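Local coordinates for protein CheQ (Campylobacter jejuni subsp. jejuni, PDB 6A51) that acts, probably alongside CheP, as a regulator of transcription of the core chemotaxis operon cheVAW in this pathogen, at residues I17-P20 with N21-L24; G96-P99 with S100-V103; L116-C120 with G121-V125; K128-Y131 with D132-G135; K160-E163 with S164-V167. One frame throughout, in Å; residues are numbered along the deposited sequence.

Overall arrangement
The five contacts follow one another along the chain, each confined to a turn, hairpin or helix end. Interaction 1 leaves strand 15-18, and interaction 3 is the hairpin of strands 116-119 and 122-126; their centres lie about 16 Å apart and they meet where Leu24 packs on Phe124. Interaction 2, in the loop after helix 88-95, touches both that hairpin and interaction 5. Interaction 4 occupies helix 127-134, which follows the hairpin directly; it is bordered by residues 21-24 and, about 14 Å away between centres, by interaction 5 on strand 165-169. The helix thus packs between residues 21-24 and the disulfide-linked C-terminal sheet.

Interaction 1 of 5, residues I17-P20 with N21-L24; sequences ILPP and NEFL
The carboxylate end of Glu22 overlaps the ring of Pro19, with OE2 of Glu22 3.2 Å from CG of Pro19. The two residues are the ends of a type I beta turn, Pro19 to Glu22, through which the chain leaves strand 15-18. The turn is closed by a hydrogen bond from Glu22 N to Pro19 O, 3.0 Å long and bent, with 139° at the hydrogen. Glu22 reaches the proline because its CG is anti to the backbone N (chi1 158°) and the chain stays extended beyond it, running obliquely across the ring. Its methylene CB also lies 3.7 Å from Pro19 CG, and this is how an acidic residue comes to contribute hydrocarbon as well as a carboxylate to the contact.

Asn21 occupies a corner of the turn. With chi1 at 71°, its amide sits between the backbone N and the carbonyl carbon, and OD1 comes back to within 3.8 Å of Pro19 CB. ND2 makes a weak hydrogen bond to the backbone O of Tyr138, a link from the turn to a later loop. Phe23 meets the ring of Tyr138 edge-to-face.

Leu18 and Leu24 are buried. Their side chains cross at about a right angle, both near Tyr55 of strand 52-55, and they meet through single methyl groups, Leu18 CD1 lying 3.8 Å from Leu24 CD2.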
loop_
_atom_site.group_PDB
_atom_site.type_symbol
_atom_site.label_atom_id
_atom_site.label_comp_id
_atom_site.label_asym_id
_atom_site.label_seq_id
_atom_site.Cartn_x
_atom_site.Cartn_y
_atom_site.Cartn_z
ATOM N N ILE A 17 -7.465 3.872 -11.292
ATOM C CA ILE A 17 -7.510 3.850 -9.839
ATOM C C ILE A 17 -7.116 2.452 -9.392
ATOM O O ILE A 17 -7.678 1.453 -9.862
ATOM C CB ILE A 17 -8.899 4.232 -9.314
ATOM C CG1 ILE A 17 -9.321 5.577 -9.889
ATOM C CG2 ILE A 17 -8.895 4.286 -7.794
ATOM C CD1 ILE A 17 -8.312 6.630 -9.685
ATOM N N LEU A 18 -6.119 2.378 -8.529
ATOM C CA LEU A 18 -5.682 1.097 -8.006
ATOM C C LEU A 18 -6.606 0.704 -6.867
ATOM O O LEU A 18 -6.767 1.487 -5.920
ATOM C CB LEU A 18 -4.259 1.193 -7.501
ATOM C CG LEU A 18 -3.295 1.656 -8.572
ATOM C CD1 LEU A 18 -2.023 2.174 -7.932
ATOM C CD2 LEU A 18 -3.034 0.487 -9.505
ATOM N N PRO A 19 -7.251 -0.458 -6.923
ATOM C CA PRO A 19 -7.973 -0.963 -5.749
ATOM C C PRO A 19 -7.022 -1.111 -4.575
ATOM O O PRO A 19 -5.865 -1.529 -4.750
ATOM C CB PRO A 19 -8.508 -2.322 -6.219
ATOM C CG PRO A 19 -7.582 -2.723 -7.332
ATOM C CD PRO A 19 -7.226 -1.432 -8.024
ATOM N N PRO A 20 -7.467 -0.778 -3.360
ATOM C CA PRO A 20 -6.517 -0.665 -2.242
ATOM C C PRO A 20 -5.837 -1.975 -1.873
ATOM O O PRO A 20 -4.798 -1.935 -1.207
ATOM C CB PRO A 20 -7.385 -0.130 -1.093
ATOM C CG PRO A 20 -8.793 -0.585 -1.450
ATOM C CD PRO A 20 -8.865 -0.564 -2.939
ATOM N N ASN A 21 -6.360 -3.129 -2.288
ATOM C CA ASN A 21 -5.720 -4.402 -1.986
ATOM C C ASN A 21 -4.853 -4.895 -3.128
ATOM O O ASN A 21 -4.588 -6.100 -3.224
ATOM C CB ASN A 21 -6.750 -5.477 -1.619
ATOM C CG ASN A 21 -7.579 -5.951 -2.807
ATOM O OD1 ASN A 21 -7.883 -5.184 -3.725
ATOM N ND2 ASN A 21 -7.957 -7.226 -2.787
ATOM N N GLU A 22 -4.419 -4.004 -4.003
ATOM C CA GLU A 22 -3.617 -4.402 -5.149
ATOM C C GLU A 22 -2.196 -3.904 -4.944
ATOM O O GLU A 22 -1.972 -2.705 -4.723
ATOM C CB GLU A 22 -4.196 -3.857 -6.449
ATOM C CG GLU A 22 -3.167 -3.781 -7.553
ATOM C CD GLU A 22 -3.774 -3.603 -8.935
ATOM O OE1 GLU A 22 -3.014 -3.613 -9.944
ATOM O OE2 GLU A 22 -5.027 -3.481 -9.027
ATOM N N PHE A 23 -1.246 -4.824 -5.017
ATOM C CA PHE A 23 0.128 -4.496 -4.694
ATOM C C PHE A 23 0.749 -3.675 -5.816
ATOM O O PHE A 23 0.324 -3.741 -6.971
ATOM C CB PHE A 23 0.929 -5.775 -4.448
ATOM C CG PHE A 23 0.178 -6.806 -3.657
ATOM C CD1 PHE A 23 -0.692 -6.426 -2.639
ATOM C CD2 PHE A 23 0.325 -8.150 -3.936
ATOM C CE1 PHE A 23 -1.401 -7.365 -1.923
ATOM C CE2 PHE A 23 -0.377 -9.095 -3.221
ATOM C CZ PHE A 23 -1.243 -8.699 -2.214
ATOM N N LEU A 24 1.754 -2.876 -5.454
ATOM C CA LEU A 24 2.410 -1.966 -6.380
ATOM C C LEU A 24 3.592 -2.604 -7.116
ATOM O O LEU A 24 4.513 -1.887 -7.525
ATOM C CB LEU A 24 2.860 -0.724 -5.620
ATOM C CG LEU A 24 1.743 0.144 -5.083
ATOM C CD1 LEU A 24 2.287 1.016 -3.948
ATOM C CD2 LEU A 24 1.169 1.008 -6.229
#

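Interaction 2 of 5, residues G96-P99 with S100-V103; sequences GLAP and SHLV
Leu97 lays a methyl over the imidazole of His101 in a CH-pi contact, CD1 of Leu97 standing 3.8 Å from the centroid of the His101 ring and 27° off its normal. The methyl is displaced toward the rim, nearest to His101 CD2 at 3.5 Å. Leu97 brings it there with its CG pointing opposite the main-chain N (chi1 179°), a torsion that carries the branch along the chain toward the following turn. The other branch serves the apolar side of the contact: CD2 of Leu97 meets CD2 of Leu102 at 3.9 Å. Separately, CB of Ala98 comes to 3.8 Å from CD2 of the His101 imidazole.

Backbone bonds define the framework as a short 3-10 turn entered at Pro99. His101 N donates to Ala98 O at 3.0 Å, and Leu102 N donates to Pro99 O at 3.1 Å, both three residues back. The carbonyl oxygen of Ala98 also lies at the edge of the imidazole, in its plane, so one oxygen accepts the backbone N-H of His101 and borders its ring. The polar side of that ring is engaged by Ser108, whose OG is hydrogen-bonded to His101 ND1, which would limit rotation of the imidazole.

Gly96, with positive phi, is the first residue after helix 88-95. Leu97 rests on Phe91 and Leu102 on Ala88 and Cys92 of that helix, while Leu102 O receives a weak hydrogen bond from Lys123 NZ of strand 122-126.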
loop_
_atom_site.group_PDB
_atom_site.type_symbol
_atom_site.label_atom_id
_atom_site.label_comp_id
_atom_site.label_asym_id
_atom_site.label_seq_id
_atom_site.Cartn_x
_atom_site.Cartn_y
_atom_site.Cartn_z
ATOM N N GLY A 96 -9.952 -0.285 7.459
ATOM C CA GLY A 96 -10.556 0.419 8.568
ATOM C C GLY A 96 -9.657 0.635 9.762
ATOM O O GLY A 96 -10.120 1.131 10.788
ATOM N N LEU A 97 -8.388 0.256 9.684
ATOM C CA LEU A 97 -7.472 0.511 10.786
ATOM C C LEU A 97 -7.243 2.011 10.925
ATOM O O LEU A 97 -7.157 2.727 9.925
ATOM C CB LEU A 97 -6.151 -0.214 10.534
ATOM C CG LEU A 97 -5.029 -0.075 11.554
ATOM C CD1 LEU A 97 -5.349 -0.928 12.763
ATOM C CD2 LEU A 97 -3.713 -0.496 10.932
ATOM N N ALA A 98 -7.141 2.488 12.164
ATOM C CA ALA A 98 -6.910 3.919 12.397
ATOM C C ALA A 98 -5.468 4.281 12.067
ATOM O O ALA A 98 -4.546 3.589 12.515
ATOM C CB ALA A 98 -7.208 4.270 13.843
ATOM N N PRO A 99 -5.227 5.351 11.304
ATOM C CA PRO A 99 -3.846 5.647 10.858
ATOM C C PRO A 99 -2.847 5.815 11.990
ATOM O O PRO A 99 -1.636 5.648 11.757
ATOM C CB PRO A 99 -4.002 6.946 10.051
ATOM C CG PRO A 99 -5.415 6.896 9.543
ATOM C CD PRO A 99 -6.231 6.191 10.624
ATOM N N SER A 100 -3.310 6.134 13.200
ATOM C CA SER A 100 -2.416 6.232 14.356
ATOM C C SER A 100 -1.606 4.959 14.565
ATOM O O SER A 100 -0.423 5.021 14.927
ATOM C CB SER A 100 -3.214 6.552 15.623
ATOM O OG SER A 100 -4.344 5.711 15.762
ATOM N N HIS A 101 -2.226 3.794 14.335
ATOM C CA HIS A 101 -1.539 2.521 14.540
ATOM C C HIS A 101 -0.258 2.413 13.742
ATOM O O HIS A 101 0.648 1.676 14.140
ATOM C CB HIS A 101 -2.440 1.362 14.160
ATOM C CG HIS A 101 -3.567 1.148 15.109
ATOM N ND1 HIS A 101 -3.432 0.404 16.261
ATOM C CD2 HIS A 101 -4.848 1.581 15.082
ATOM C CE1 HIS A 101 -4.589 0.381 16.899
ATOM N NE2 HIS A 101 -5.464 1.085 16.205
ATOM N N LEU A 102 -0.162 3.105 12.608
ATOM C CA LEU A 102 1.028 3.001 11.779
ATOM C C LEU A 102 2.093 4.025 12.144
ATOM O O LEU A 102 3.114 4.113 11.450
ATOM C CB LEU A 102 0.657 3.126 10.306
ATOM C CG LEU A 102 -0.362 2.124 9.757
ATOM C CD1 LEU A 102 -0.317 2.186 8.234
ATOM C CD2 LEU A 102 -0.104 0.693 10.241
ATOM N N VAL A 103 1.883 4.787 13.218
ATOM C CA VAL A 103 2.870 5.731 13.737
ATOM C C VAL A 103 3.624 5.047 14.876
ATOM O O VAL A 103 3.045 4.781 15.933
ATOM C CB VAL A 103 2.208 7.030 14.212
ATOM C CG1 VAL A 103 3.260 8.013 14.667
ATOM C CG2 VAL A 103 1.357 7.623 13.105
#

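Interaction 3 of 5, residues L116-C120 with G121-V125; sequences LKEIC and GIKFV
Strands 116-119 and 122-125 run antiparallel as a beta hairpin, their directions 150° apart, and join through a tight type I' turn from Ile119 to Ile122. Ile119 and Ile122, next to the turn, form a hydrogen-bonded pair, with Ile119 N donating to Ile122 O at 2.9 Å and Ile122 N returning to Ile119 O. Farther along, Phe124 N gives Lys117 O a nearly straight bond of 2.7 Å (172° at the hydrogen), whereas the reciprocal bond from Lys117 N to Phe124 O is weak. Gly121 carries positive phi at the turn, where a side chain would run into the carbonyl O of Cys120.

Lys117, Ile119, Ile122 and Phe124 share one face of the sheet. There the side chains of Ile119 and Phe124 cross at about a right angle, with CD1 of Ile119 4.0 Å from CE1 of Phe124; the backbone O of Lys117 lies at the edge of this ring, in its plane. The ring also packs on Phe85 and Leu87 of strand 85-87, which flanks strand 122-126 on the side away from 116-119. The extended Lys117 chain carries NZ to a hydrogen bond with Gly81 O, and it makes a cation-pi contact with Phe85.

Leu116, Glu118, Lys123 and Val125 line the other face. Lys123, extended until it bends at chi3 (-60°), brings CG to 4.2 Å from Glu118 CG and CD to 4.1 Å from Leu116 CD1. Leu116 and Val125 lie side by side, pointing the same way, and touch through Leu116 CD2 and Val125 CG2 at 3.4 Å.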
loop_
_atom_site.group_PDB
_atom_site.type_symbol
_atom_site.label_atom_id
_atom_site.label_comp_id
_atom_site.label_asym_id
_atom_site.label_seq_id
_atom_site.Cartn_x
_atom_site.Cartn_y
_atom_site.Cartn_z
ATOM N N LEU A 116 6.767 -2.040 7.332
ATOM C CA LEU A 116 6.571 -0.696 6.807
ATOM C C LEU A 116 7.850 -0.193 6.145
ATOM O O LEU A 116 8.918 -0.806 6.236
ATOM C CB LEU A 116 6.120 0.271 7.901
ATOM C CG LEU A 116 4.906 -0.163 8.718
ATOM C CD1 LEU A 116 4.236 1.038 9.335
ATOM C CD2 LEU A 116 3.944 -0.855 7.831
ATOM N N LYS A 117 7.734 0.958 5.486
ATOM C CA LYS A 117 8.793 1.430 4.608
ATOM C C LYS A 117 8.441 2.814 4.092
ATOM O O LYS A 117 7.266 3.087 3.833
ATOM C CB LYS A 117 8.968 0.430 3.474
ATOM C CG LYS A 117 9.842 0.822 2.333
ATOM C CD LYS A 117 9.717 -0.284 1.283
ATOM C CE LYS A 117 10.670 -0.087 0.129
ATOM N NZ LYS A 117 10.322 -1.002 -0.982
ATOM N N GLU A 118 9.422 3.704 3.971
ATOM C CA GLU A 118 9.180 5.045 3.454
ATOM C C GLU A 118 10.027 5.314 2.228
ATOM O O GLU A 118 11.184 4.902 2.153
ATOM C CB GLU A 118 9.433 6.121 4.502
ATOM C CG GLU A 118 8.326 6.134 5.542
ATOM C CD GLU A 118 8.304 7.397 6.374
ATOM O OE1 GLU A 118 7.759 7.353 7.502
ATOM O OE2 GLU A 118 8.821 8.420 5.876
ATOM N N ILE A 119 9.422 5.967 1.243
ATOM C CA ILE A 119 10.137 6.464 0.077
ATOM C C ILE A 119 9.711 7.908 -0.104
ATOM O O ILE A 119 8.508 8.196 -0.169
ATOM C CB ILE A 119 9.845 5.647 -1.182
ATOM C CG1 ILE A 119 10.077 4.170 -0.887
ATOM C CG2 ILE A 119 10.730 6.109 -2.330
ATOM C CD1 ILE A 119 9.580 3.268 -1.976
ATOM N N CYS A 120 10.691 8.816 -0.112
ATOM C CA CYS A 120 10.436 10.247 -0.251
ATOM C C CYS A 120 9.370 10.707 0.740
ATOM O O CYS A 120 8.519 11.540 0.431
ATOM C CB CYS A 120 10.045 10.605 -1.696
ATOM S SG CYS A 120 11.306 10.135 -2.980
ATOM N N GLY A 121 9.407 10.159 1.945
ATOM C CA GLY A 121 8.399 10.534 2.922
ATOM C C GLY A 121 7.015 9.961 2.695
ATOM O O GLY A 121 6.087 10.326 3.421
ATOM N N ILE A 122 6.833 9.079 1.718
ATOM C CA ILE A 122 5.577 8.352 1.570
ATOM C C ILE A 122 5.699 7.019 2.306
ATOM O O ILE A 122 6.652 6.262 2.075
ATOM C CB ILE A 122 5.241 8.141 0.083
ATOM C CG1 ILE A 122 5.360 9.457 -0.689
ATOM C CG2 ILE A 122 3.843 7.603 -0.066
ATOM C CD1 ILE A 122 4.457 10.541 -0.149
ATOM N N LYS A 123 4.735 6.720 3.185
ATOM C CA LYS A 123 4.742 5.481 3.968
ATOM C C LYS A 123 3.990 4.371 3.232
ATOM O O LYS A 123 2.855 4.574 2.791
ATOM C CB LYS A 123 4.114 5.707 5.347
ATOM C CG LYS A 123 4.536 4.682 6.420
ATOM C CD LYS A 123 3.668 4.778 7.689
ATOM C CE LYS A 123 3.737 6.154 8.344
ATOM N NZ LYS A 123 2.501 6.488 9.136
ATOM N N PHE A 124 4.617 3.196 3.114
ATOM C CA PHE A 124 4.003 2.018 2.513
ATOM C C PHE A 124 3.893 0.880 3.527
ATOM O O PHE A 124 4.661 0.793 4.484
ATOM C CB PHE A 124 4.791 1.519 1.298
ATOM C CG PHE A 124 4.916 2.521 0.200
ATOM C CD1 PHE A 124 5.817 3.576 0.304
ATOM C CD2 PHE A 124 4.146 2.405 -0.950
ATOM C CE1 PHE A 124 5.941 4.503 -0.708
ATOM C CE2 PHE A 124 4.270 3.321 -1.974
ATOM C CZ PHE A 124 5.167 4.377 -1.850
ATOM N N VAL A 125 2.925 -0.005 3.293
ATOM C CA VAL A 125 2.706 -1.202 4.098
ATOM C C VAL A 125 2.786 -2.404 3.171
ATOM O O VAL A 125 2.304 -2.348 2.034
ATOM C CB VAL A 125 1.337 -1.186 4.814
ATOM C CG1 VAL A 125 1.089 -2.512 5.483
ATOM C CG2 VAL A 125 1.260 -0.087 5.829
#

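Interaction 4 of 5, residues K128-Y131 with D132-G135; sequences KKFY and DFLG
Phe130 and Leu134, one helical turn apart, form a CH-pi contact: the methyl CD1 of Leu134 stands over a face of the Phe130 ring, 4.0 Å from its centroid and displaced toward the rim. The nearest ring atom is CE2 of Phe130, at 3.7 Å from that methyl. Phe133 approaches the same ring, with CD2 of Phe133 4.0 Å from CE1 of Phe130 and the two side chains oblique to each other. Phe130 serves both because its chi1 of -169° sets CG trans to the amide nitrogen, which swings the ring along the helix toward Phe133 and Leu134.

Hydrogen bonds of the alpha-helical pattern supply the backbone scaffold. Asp132 N donates to Lys128 O at 3.0 Å, Phe133 N to Lys129 O and Leu134 N to Phe130 O. Gly135, with positive phi, ends the helix in a Schellman motif, and its N donates to Asp132 O at 3.0 Å.

Charge adds a looser element. Lys128 NZ stops 4.0 Å from Asp132 OD2, beyond a salt bridge, but NZ of Lys128 and OD1 of Asp132 are each hydrogen-bonded to Tyr138 OH, which thus bridges lysine and aspartate. Lys129 is instead salt-bridged to Glu115.

The helix, 127-134, follows strand 122-126 and lies against strand 142-146, where Phe130, Tyr131 and Leu134 pack on Ile142 and Phe130 also meets Ile144. Tyr131 also touches Asn21, and its OH is hydrogen-bonded to the backbone O of Gln140.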
loop_
_atom_site.group_PDB
_atom_site.type_symbol
_atom_site.label_atom_id
_atom_site.label_comp_id
_atom_site.label_asym_id
_atom_site.label_seq_id
_atom_site.Cartn_x
_atom_site.Cartn_y
_atom_site.Cartn_z
ATOM N N LYS A 128 0.940 -7.785 1.070
ATOM C CA LYS A 128 1.118 -9.177 0.677
ATOM C C LYS A 128 1.571 -10.021 1.857
ATOM O O LYS A 128 1.035 -11.109 2.088
ATOM C CB LYS A 128 2.119 -9.275 -0.471
ATOM C CG LYS A 128 2.218 -10.659 -1.093
ATOM C CD LYS A 128 3.387 -10.748 -2.063
ATOM C CE LYS A 128 3.295 -11.981 -2.948
ATOM N NZ LYS A 128 3.664 -13.224 -2.206
ATOM N N LYS A 129 2.549 -9.530 2.631
ATOM C CA LYS A 129 3.016 -10.309 3.772
ATOM C C LYS A 129 1.947 -10.405 4.846
ATOM O O LYS A 129 1.835 -11.436 5.524
ATOM C CB LYS A 129 4.301 -9.720 4.356
ATOM C CG LYS A 129 5.480 -9.889 3.428
ATOM C CD LYS A 129 6.786 -9.415 4.042
ATOM C CE LYS A 129 7.909 -9.580 3.018
ATOM N NZ LYS A 129 9.274 -9.359 3.568
ATOM N N PHE A 130 1.139 -9.365 5.002
ATOM C CA PHE A 130 0.083 -9.428 6.005
ATOM C C PHE A 130 -0.946 -10.497 5.640
ATOM O O PHE A 130 -1.345 -11.309 6.484
ATOM C CB PHE A 130 -0.555 -8.059 6.138
ATOM C CG PHE A 130 -1.468 -7.929 7.296
ATOM C CD1 PHE A 130 -1.044 -8.261 8.571
ATOM C CD2 PHE A 130 -2.756 -7.438 7.121
ATOM C CE1 PHE A 130 -1.900 -8.105 9.666
ATOM C CE2 PHE A 130 -3.616 -7.295 8.203
ATOM C CZ PHE A 130 -3.187 -7.629 9.479
ATOM N N TYR A 131 -1.362 -10.533 4.371
ATOM C CA TYR A 131 -2.214 -11.617 3.882
ATOM C C TYR A 131 -1.603 -12.981 4.186
ATOM O O TYR A 131 -2.296 -13.898 4.647
ATOM C CB TYR A 131 -2.438 -11.478 2.374
ATOM C CG TYR A 131 -3.597 -10.596 1.929
ATOM C CD1 TYR A 131 -4.909 -10.917 2.251
ATOM C CD2 TYR A 131 -3.381 -9.486 1.118
ATOM C CE1 TYR A 131 -5.968 -10.133 1.819
ATOM C CE2 TYR A 131 -4.439 -8.698 0.676
ATOM C CZ TYR A 131 -5.723 -9.031 1.034
ATOM O OH TYR A 131 -6.776 -8.260 0.605
ATOM N N ASP A 132 -0.300 -13.134 3.936
ATOM C CA ASP A 132 0.364 -14.411 4.199
ATOM C C ASP A 132 0.316 -14.756 5.683
ATOM O O ASP A 132 0.022 -15.897 6.060
ATOM C CB ASP A 132 1.813 -14.359 3.714
ATOM C CG ASP A 132 1.936 -14.232 2.194
ATOM O OD1 ASP A 132 0.972 -14.579 1.461
ATOM O OD2 ASP A 132 3.012 -13.779 1.735
ATOM N N PHE A 133 0.607 -13.773 6.537
ATOM C CA PHE A 133 0.469 -13.943 7.978
ATOM C C PHE A 133 -0.945 -14.381 8.358
ATOM O O PHE A 133 -1.127 -15.296 9.169
ATOM C CB PHE A 133 0.852 -12.628 8.658
ATOM C CG PHE A 133 0.562 -12.576 10.120
ATOM C CD1 PHE A 133 1.363 -13.277 11.028
ATOM C CD2 PHE A 133 -0.478 -11.777 10.599
ATOM C CE1 PHE A 133 1.123 -13.202 12.407
ATOM C CE2 PHE A 133 -0.736 -11.684 11.975
ATOM C CZ PHE A 133 0.064 -12.405 12.881
ATOM N N LEU A 134 -1.957 -13.763 7.760
ATOM C CA LEU A 134 -3.336 -14.134 8.039
ATOM C C LEU A 134 -3.739 -15.464 7.414
ATOM O O LEU A 134 -4.802 -15.989 7.761
ATOM C CB LEU A 134 -4.277 -13.035 7.534
ATOM C CG LEU A 134 -4.111 -11.676 8.205
ATOM C CD1 LEU A 134 -5.029 -10.681 7.551
ATOM C CD2 LEU A 134 -4.407 -11.806 9.706
ATOM N N GLY A 135 -2.945 -16.009 6.492
ATOM C CA GLY A 135 -3.351 -17.207 5.785
ATOM C C GLY A 135 -4.552 -17.028 4.879
ATOM O O GLY A 135 -5.318 -17.977 4.683
#

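Interaction 5 of 5, residues K160-E163 with S164-V167; sequences KITE and SMCV
Thr162 and Met165 press together on the closely packed side of this turn, with CB of Thr162 3.8 Å from CB of Met165 and the threonine methyl CG2 3.8 Å from Met165 CG. The methionine is bent at chi2 and chi3, and its chain is buried against Ile144 and Lys146 of strand 142-146. Ile161 adds a second close patch: its CD1 reaches Val167 CG2 at 3.7 Å, the two side chains set at a slant. A chi1 of 62° tucks CG1 of Ile161 in between the two main-chain branches, directing CD1 toward the strand. The buried side is roofed by helices, for Ile161 packs on Ile110 and Leu113 of helix 109-113 and on Phe133 of helix 127-134.

The outer side is looser. Lys160 runs extended along the turn, its CG 3.6 Å from Met165 O and 4.1 Å from Cys166 SG, and its ammonium makes a weak hydrogen bond of 3.0 Å to Glu163 O. Both Lys160 and Glu163 are exposed to solvent. Ser164 OG is hydrogen-bonded to Lys146 NZ.

The backbone between these sides is tied by the hydrogen bond from Ile161 N to Met165 O, 3.1 Å long with 158° at the hydrogen, beside the antiparallel non-hydrogen-bonded pair of Lys160 and Cys166. Such an arrangement is that of a beta hairpin, here between strands 159-160 and 165-169 of a three-stranded antiparallel sheet, whose central strand is cross-linked to the chain after strand 142-146 by the Cys147-Cys166 disulfide.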
loop_
_atom_site.group_PDB
_atom_site.type_symbol
_atom_site.label_atom_id
_atom_site.label_comp_id
_atom_site.label_asym_id
_atom_site.label_seq_id
_atom_site.Cartn_x
_atom_site.Cartn_y
_atom_site.Cartn_z
ATOM N N LYS A 160 -7.717 -13.632 15.536
ATOM C CA LYS A 160 -7.316 -12.690 16.572
ATOM C C LYS A 160 -5.790 -12.595 16.578
ATOM O O LYS A 160 -5.103 -13.603 16.774
ATOM C CB LYS A 160 -7.875 -13.118 17.934
ATOM C CG LYS A 160 -7.569 -12.110 19.033
ATOM C CD LYS A 160 -8.443 -12.241 20.283
ATOM C CE LYS A 160 -8.034 -11.182 21.316
ATOM N NZ LYS A 160 -8.615 -11.348 22.691
ATOM N N ILE A 161 -5.264 -11.393 16.337
ATOM C CA ILE A 161 -3.837 -11.200 16.100
ATOM C C ILE A 161 -3.159 -10.396 17.188
ATOM O O ILE A 161 -1.939 -10.202 17.127
ATOM C CB ILE A 161 -3.595 -10.535 14.739
ATOM C CG1 ILE A 161 -4.243 -9.148 14.728
ATOM C CG2 ILE A 161 -4.135 -11.417 13.617
ATOM C CD1 ILE A 161 -4.127 -8.466 13.374
ATOM N N THR A 162 -3.906 -9.936 18.186
ATOM C CA THR A 162 -3.447 -9.008 19.213
ATOM C C THR A 162 -4.340 -9.230 20.417
ATOM O O THR A 162 -5.447 -9.755 20.284
ATOM C CB THR A 162 -3.523 -7.565 18.703
ATOM O OG1 THR A 162 -2.317 -7.258 17.996
ATOM C CG2 THR A 162 -3.780 -6.542 19.804
ATOM N N GLU A 163 -3.838 -8.874 21.599
ATOM C CA GLU A 163 -4.659 -8.877 22.806
ATOM C C GLU A 163 -6.063 -8.337 22.538
ATOM O O GLU A 163 -7.042 -8.861 23.069
ATOM C CB GLU A 163 -3.974 -8.054 23.892
ATOM C CG GLU A 163 -4.194 -8.586 25.283
ATOM C CD GLU A 163 -2.946 -8.482 26.156
ATOM O OE1 GLU A 163 -2.506 -9.540 26.686
ATOM O OE2 GLU A 163 -2.410 -7.353 26.306
ATOM N N SER A 164 -6.175 -7.335 21.660
ATOM C CA SER A 164 -7.425 -6.629 21.430
ATOM C C SER A 164 -7.906 -6.558 19.973
ATOM O O SER A 164 -9.032 -6.097 19.753
ATOM C CB SER A 164 -7.292 -5.191 21.941
ATOM O OG SER A 164 -6.231 -4.555 21.233
ATOM N N MET A 165 -7.107 -6.947 18.973
ATOM C CA MET A 165 -7.497 -6.728 17.582
ATOM C C MET A 165 -7.854 -8.037 16.892
ATOM O O MET A 165 -7.194 -9.062 17.087
ATOM C CB MET A 165 -6.394 -6.033 16.776
ATOM C CG MET A 165 -5.960 -4.692 17.320
ATOM S SD MET A 165 -7.271 -3.456 17.306
ATOM C CE MET A 165 -7.363 -2.975 15.594
ATOM N N CYS A 166 -8.884 -7.977 16.059
ATOM C CA CYS A 166 -9.383 -9.096 15.282
ATOM C C CYS A 166 -9.361 -8.736 13.803
ATOM O O CYS A 166 -9.329 -7.557 13.425
ATOM C CB CYS A 166 -10.814 -9.468 15.704
ATOM S SG CYS A 166 -10.867 -10.442 17.217
ATOM N N VAL A 167 -9.419 -9.766 12.961
ATOM C CA VAL A 167 -9.519 -9.583 11.518
ATOM C C VAL A 167 -10.687 -10.397 10.987
ATOM O O VAL A 167 -10.820 -11.587 11.308
ATOM C CB VAL A 167 -8.220 -9.981 10.800
ATOM C CG1 VAL A 167 -8.417 -9.949 9.272
ATOM C CG2 VAL A 167 -7.127 -9.065 11.212
#